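Long-range contacts in salt-tolerant glutaminase (Micrococcus luteus, PDB 3AGD), which probably hydrolyses L-glutamine to L-glutamate and ammonium: residues A[88-93]-A[107-112]; A[96-101]-A[171-176]. All blocks are in the same frame, centred on the assembly; numbering follows the deposited sequence.

Contact 1: residues A[88-93]-A[107-112]; sequences GLNPSG and RPDNAM
The carbonyl oxygen of Gly88 takes a proton from a water and a weaker CA-H...O contact from Asn110. The water donates to Gly88 O at 2.7 Å and accepts from the backbone N of Ala111, so that it bridges the two segments, while Asn110 CA stands 3.3 Å from the same Gly88 O. The glycine is also tied directly: Gly88 N donates to Pro108 O at 3.0 Å, with an N-H...O angle of 153° and the donor nearly in line with the C=O bond. Arg107 NE approaches Gly88 CA obliquely at 3.7 Å, at the end of a side chain that runs extended from CG. Farther along, the side chains of Asn90 and Asp109 run side by side in the same direction, their amide and carboxylate planes turned 80° apart. With its CG set beside the backbone N (chi1 -75°), Asp109 brings OD2 to 3.3 Å from Ser92 CB. Ser92 OG itself turns back to Gly93 O, whereas Ser92 N is hydrogen-bonded to Ser240. These paired segments belong to the long connection between helices 80-84 and 114-123. Pro91 touches Tyr243, a predicted substrate-binding residue, Leu89 and Ala111 rest on Tyr71 of helix 67-78, and Pro108 packs on helix 114-123.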
loop_
_atom_site.group_PDB
_atom_site.type_symbol
_atom_site.label_atom_id
_atom_site.label_comp_id
_atom_site.label_asym_id
_atom_site.label_seq_id
_atom_site.Cartn_x
_atom_site.Cartn_y
_atom_site.Cartn_z
ATOM N N GLY A 88 -19.721 9.022 5.282
ATOM C CA GLY A 88 -18.990 8.075 6.107
ATOM C C GLY A 88 -17.836 7.389 5.400
ATOM O O GLY A 88 -17.552 7.662 4.232
ATOM N N LEU A 89 -17.170 6.488 6.116
ATOM C CA LEU A 89 -16.036 5.743 5.573
ATOM C C LEU A 89 -16.337 4.258 5.668
ATOM O O LEU A 89 -15.455 3.418 5.475
ATOM C CB LEU A 89 -14.775 6.040 6.382
ATOM C CG LEU A 89 -14.331 7.499 6.470
ATOM C CD1 LEU A 89 -13.177 7.630 7.461
ATOM C CD2 LEU A 89 -13.920 7.975 5.089
ATOM N N ASN A 90 -17.588 3.941 5.984
ATOM C CA ASN A 90 -18.007 2.559 6.129
ATOM C C ASN A 90 -18.118 1.861 4.782
ATOM O O ASN A 90 -18.891 2.271 3.921
ATOM C CB ASN A 90 -19.355 2.492 6.849
ATOM C CG ASN A 90 -19.803 1.070 7.114
ATOM O OD1 ASN A 90 -20.893 0.662 6.706
ATOM N ND2 ASN A 90 -18.965 0.305 7.801
ATOM N N PRO A 91 -17.335 0.795 4.576
ATOM C CA PRO A 91 -17.414 0.085 3.297
ATOM C C PRO A 91 -18.805 -0.516 3.084
ATOM O O PRO A 91 -19.417 -1.054 4.014
ATOM C CB PRO A 91 -16.304 -0.964 3.410
ATOM C CG PRO A 91 -16.128 -1.143 4.884
ATOM C CD PRO A 91 -16.267 0.245 5.426
ATOM N N SER A 92 -19.310 -0.417 1.860
ATOM C CA SER A 92 -20.640 -0.922 1.561
ATOM C C SER A 92 -20.909 -1.073 0.065
ATOM O O SER A 92 -20.222 -0.476 -0.768
ATOM C CB SER A 92 -21.677 0.027 2.179
ATOM O OG SER A 92 -22.996 -0.279 1.761
ATOM N N GLY A 93 -21.913 -1.884 -0.259
ATOM C CA GLY A 93 -22.311 -2.091 -1.640
ATOM C C GLY A 93 -23.370 -1.051 -1.971
ATOM O O GLY A 93 -23.749 -0.267 -1.100
ATOM N N ARG A 107 -25.424 9.754 8.029
ATOM C CA ARG A 107 -24.675 9.943 6.796
ATOM C C ARG A 107 -24.584 8.634 6.021
ATOM O O ARG A 107 -24.511 7.557 6.620
ATOM C CB ARG A 107 -23.267 10.442 7.124
ATOM C CG ARG A 107 -22.425 9.408 7.869
ATOM C CD ARG A 107 -21.198 10.014 8.532
ATOM N NE ARG A 107 -20.490 9.006 9.315
ATOM C CZ ARG A 107 -19.544 9.275 10.209
ATOM N NH1 ARG A 107 -19.181 10.530 10.441
ATOM N NH2 ARG A 107 -18.965 8.283 10.876
ATOM N N PRO A 108 -24.614 8.707 4.678
ATOM C CA PRO A 108 -24.517 7.489 3.868
ATOM C C PRO A 108 -23.165 6.834 4.172
ATOM O O PRO A 108 -22.242 7.509 4.632
ATOM C CB PRO A 108 -24.628 8.015 2.434
ATOM C CG PRO A 108 -24.097 9.416 2.533
ATOM C CD PRO A 108 -24.707 9.903 3.824
ATOM N N ASP A 109 -23.044 5.536 3.911
ATOM C CA ASP A 109 -21.812 4.809 4.214
ATOM C C ASP A 109 -20.488 5.320 3.641
ATOM O O ASP A 109 -19.491 5.377 4.364
ATOM C CB ASP A 109 -21.985 3.327 3.874
ATOM C CG ASP A 109 -22.842 2.595 4.899
ATOM O OD1 ASP A 109 -23.030 3.139 6.009
ATOM O OD2 ASP A 109 -23.315 1.477 4.604
ATOM N N ASN A 110 -20.447 5.672 2.361
ATOM C CA ASN A 110 -19.198 6.173 1.789
ATOM C C ASN A 110 -19.403 6.891 0.459
ATOM O O ASN A 110 -20.490 6.851 -0.113
ATOM C CB ASN A 110 -18.184 5.035 1.615
ATOM C CG ASN A 110 -18.675 3.961 0.672
ATOM O OD1 ASN A 110 -19.115 2.894 1.100
ATOM N ND2 ASN A 110 -18.614 4.241 -0.622
ATOM N N ALA A 111 -18.345 7.534 -0.026
ATOM C CA ALA A 111 -18.382 8.308 -1.266
ATOM C C ALA A 111 -18.480 7.520 -2.570
ATOM O O ALA A 111 -18.761 8.106 -3.617
ATOM C CB ALA A 111 -17.162 9.246 -1.325
ATOM N N MET A 112 -18.250 6.210 -2.512
ATOM C CA MET A 112 -18.296 5.357 -3.701
ATOM C C MET A 112 -19.701 4.911 -4.104
ATOM O O MET A 112 -19.942 4.578 -5.266
ATOM C CB MET A 112 -17.412 4.123 -3.498
ATOM C CG MET A 112 -15.932 4.441 -3.326
ATOM S SD MET A 112 -15.232 5.348 -4.732
ATOM C CE MET A 112 -15.159 7.006 -4.086
HETATM O O HOH W 1 -16.216 7.922 1.861
#

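Contact 2: residues A[96-101]-A[171-176]; sequences FNELSL and AHMLRS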
loop_
_atom_site.group_PDB
_atom_site.type_symbol
_atom_site.label_atom_id
_atom_site.label_comp_id
_atom_site.label_asym_id
_atom_site.label_seq_id
_atom_site.Cartn_x
_atom_site.Cartn_y
_atom_site.Cartn_z
ATOM N N PHE A 96 -29.248 -0.015 -0.842
ATOM C CA PHE A 96 -29.521 0.965 0.204
ATOM C C PHE A 96 -30.391 0.474 1.351
ATOM O O PHE A 96 -31.463 -0.087 1.139
ATOM C CB PHE A 96 -30.177 2.219 -0.382
ATOM C CG PHE A 96 -30.396 3.311 0.636
ATOM C CD1 PHE A 96 -29.317 4.025 1.150
ATOM C CD2 PHE A 96 -31.672 3.596 1.110
ATOM C CE1 PHE A 96 -29.504 5.009 2.126
ATOM C CE2 PHE A 96 -31.875 4.578 2.086
ATOM C CZ PHE A 96 -30.788 5.285 2.596
ATOM N N ASN A 97 -29.917 0.707 2.569
ATOM C CA ASN A 97 -30.650 0.339 3.769
ATOM C C ASN A 97 -30.761 1.614 4.598
ATOM O O ASN A 97 -29.746 2.216 4.954
ATOM C CB ASN A 97 -29.900 -0.729 4.565
ATOM C CG ASN A 97 -30.720 -1.265 5.726
ATOM O OD1 ASN A 97 -31.335 -0.501 6.470
ATOM N ND2 ASN A 97 -30.728 -2.582 5.889
ATOM N N GLU A 98 -31.991 2.024 4.892
ATOM C CA GLU A 98 -32.251 3.238 5.666
ATOM C C GLU A 98 -31.499 3.268 6.998
ATOM O O GLU A 98 -31.134 4.335 7.487
ATOM C CB GLU A 98 -33.755 3.374 5.931
ATOM C CG GLU A 98 -34.159 4.701 6.553
ATOM C CD GLU A 98 -35.647 4.786 6.840
ATOM O OE1 GLU A 98 -36.410 3.979 6.277
ATOM O OE2 GLU A 98 -36.055 5.668 7.620
ATOM N N LEU A 99 -31.278 2.095 7.580
ATOM C CA LEU A 99 -30.579 1.977 8.856
ATOM C C LEU A 99 -29.227 2.688 8.871
ATOM O O LEU A 99 -28.812 3.213 9.896
ATOM C CB LEU A 99 -30.370 0.500 9.201
ATOM C CG LEU A 99 -31.623 -0.350 9.435
ATOM C CD1 LEU A 99 -31.225 -1.811 9.610
ATOM C CD2 LEU A 99 -32.365 0.150 10.668
ATOM N N SER A 100 -28.545 2.701 7.732
ATOM C CA SER A 100 -27.236 3.339 7.631
ATOM C C SER A 100 -27.271 4.812 8.025
ATOM O O SER A 100 -26.282 5.349 8.529
ATOM C CB SER A 100 -26.689 3.201 6.205
ATOM O OG SER A 100 -27.465 3.943 5.275
ATOM N N LEU A 101 -28.412 5.458 7.802
ATOM C CA LEU A 101 -28.577 6.877 8.125
ATOM C C LEU A 101 -29.136 7.088 9.526
ATOM O O LEU A 101 -28.994 8.167 10.103
ATOM C CB LEU A 101 -29.526 7.540 7.127
ATOM C CG LEU A 101 -29.212 7.389 5.642
ATOM C CD1 LEU A 101 -30.320 8.040 4.833
ATOM C CD2 LEU A 101 -27.854 8.012 5.333
ATOM N N ALA A 171 -31.868 10.637 -2.868
ATOM C CA ALA A 171 -31.781 12.060 -2.572
ATOM C C ALA A 171 -32.856 12.493 -1.577
ATOM O O ALA A 171 -32.569 13.224 -0.626
ATOM C CB ALA A 171 -31.893 12.874 -3.858
ATOM N N HIS A 172 -34.094 12.053 -1.790
ATOM C CA HIS A 172 -35.178 12.413 -0.874
ATOM C C HIS A 172 -34.922 11.869 0.525
ATOM O O HIS A 172 -35.129 12.566 1.516
ATOM C CB HIS A 172 -36.523 11.891 -1.389
ATOM C CG HIS A 172 -37.190 12.805 -2.373
ATOM N ND1 HIS A 172 -37.665 14.052 -2.027
ATOM C CD2 HIS A 172 -37.466 12.652 -3.690
ATOM C CE1 HIS A 172 -38.206 14.626 -3.087
ATOM N NE2 HIS A 172 -38.099 13.796 -4.110
ATOM N N MET A 173 -34.466 10.626 0.611
ATOM C CA MET A 173 -34.190 10.034 1.911
ATOM C C MET A 173 -33.077 10.810 2.609
ATOM O O MET A 173 -33.142 11.065 3.810
ATOM C CB MET A 173 -33.779 8.567 1.761
ATOM C CG MET A 173 -33.716 7.809 3.089
ATOM S SD MET A 173 -35.339 7.626 3.892
ATOM C CE MET A 173 -35.974 6.197 3.022
ATOM N N LEU A 174 -32.051 11.190 1.857
ATOM C CA LEU A 174 -30.940 11.934 2.442
ATOM C C LEU A 174 -31.394 13.295 2.982
ATOM O O LEU A 174 -30.918 13.729 4.031
ATOM C CB LEU A 174 -29.811 12.105 1.418
ATOM C CG LEU A 174 -29.094 10.811 1.002
ATOM C CD1 LEU A 174 -28.125 11.100 -0.134
ATOM C CD2 LEU A 174 -28.346 10.216 2.190
ATOM N N ARG A 175 -32.304 13.968 2.274
ATOM C CA ARG A 175 -32.813 15.261 2.744
ATOM C C ARG A 175 -33.544 15.014 4.063
ATOM O O ARG A 175 -33.421 15.781 5.013
ATOM C CB ARG A 175 -33.806 15.865 1.741
ATOM C CG ARG A 175 -33.182 16.663 0.608
ATOM C CD ARG A 175 -34.230 17.048 -0.433
ATOM N NE ARG A 175 -35.375 17.729 0.161
ATOM C CZ ARG A 175 -35.359 18.982 0.603
ATOM N NH1 ARG A 175 -34.254 19.709 0.515
ATOM N NH2 ARG A 175 -36.450 19.504 1.149
ATOM N N SER A 176 -34.312 13.930 4.084
ATOM C CA SER A 176 -35.093 13.515 5.240
ATOM C C SER A 176 -34.244 13.449 6.506
ATOM O O SER A 176 -34.726 13.742 7.598
ATOM C CB SER A 176 -35.711 12.143 4.956
ATOM O OG SER A 176 -36.460 11.679 6.055
#
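Met173, near the end of helix 165-176, meets Phe96 and Leu101 of a loop that carries an Asx turn at Asn97, and side-chain packing joins the two segments. Met173 does most of the work: it leaves the helix with CG anti to its own N (chi1 -170°), then bends at the next two torsions, presenting CG to one set of partners and the thioether end to another. Its CG lies 3.8 Å from Leu101 CD1, and the same Met173 CG approaches the Phe96 ring obliquely, 3.9 Å from CE2. Leu101 CD1 also lies at the edge of that ring, in its plane. Beyond the bend, Met173 SD and CE cross the extended Glu98 chain at about a right angle. Leu101 and Leu174 likewise cross nearly perpendicularly, Leu101 CD2 meeting Leu174 CD2 at 3.9 Å.

Polar bonds shape the loop from within. In the Asx turn Asn97 OD1 accepts from Leu99 N at 2.8 Å, and Asn97 O takes both Ser100 N and Ser100 OG, the hydroxyl at 2.9 Å. These bonds tie residues 97-100 together. Glu98 OE2 is bonded to Tyr177 OH, just past the helix, which ties one carboxylate oxygen, while the other, Glu98 OE1, lies 4.0 Å from Met173 CE.

How the contacts relate
From the N terminus, the chain leaves helix 80-84 and runs through 88-93 and 96-101 before returning at 107-112, where contact 1 closes a loop whose 13 intervening residues hold no regular helix or strand. Segment 96-101 lies within that loop, and its partner 171-176 comes much later, after helices 114-123, 131-146 and 154-161; contact 2 therefore crosses contact 1 along the sequence. Their centres are about 12 Å apart and they meet directly: Leu101 CD2 packs on Pro108 N at 3.4 Å, and Leu174 reaches Pro108. Together they tie the long connection before helix 114-123 to itself and to helix 165-176, all within the glutaminase domain.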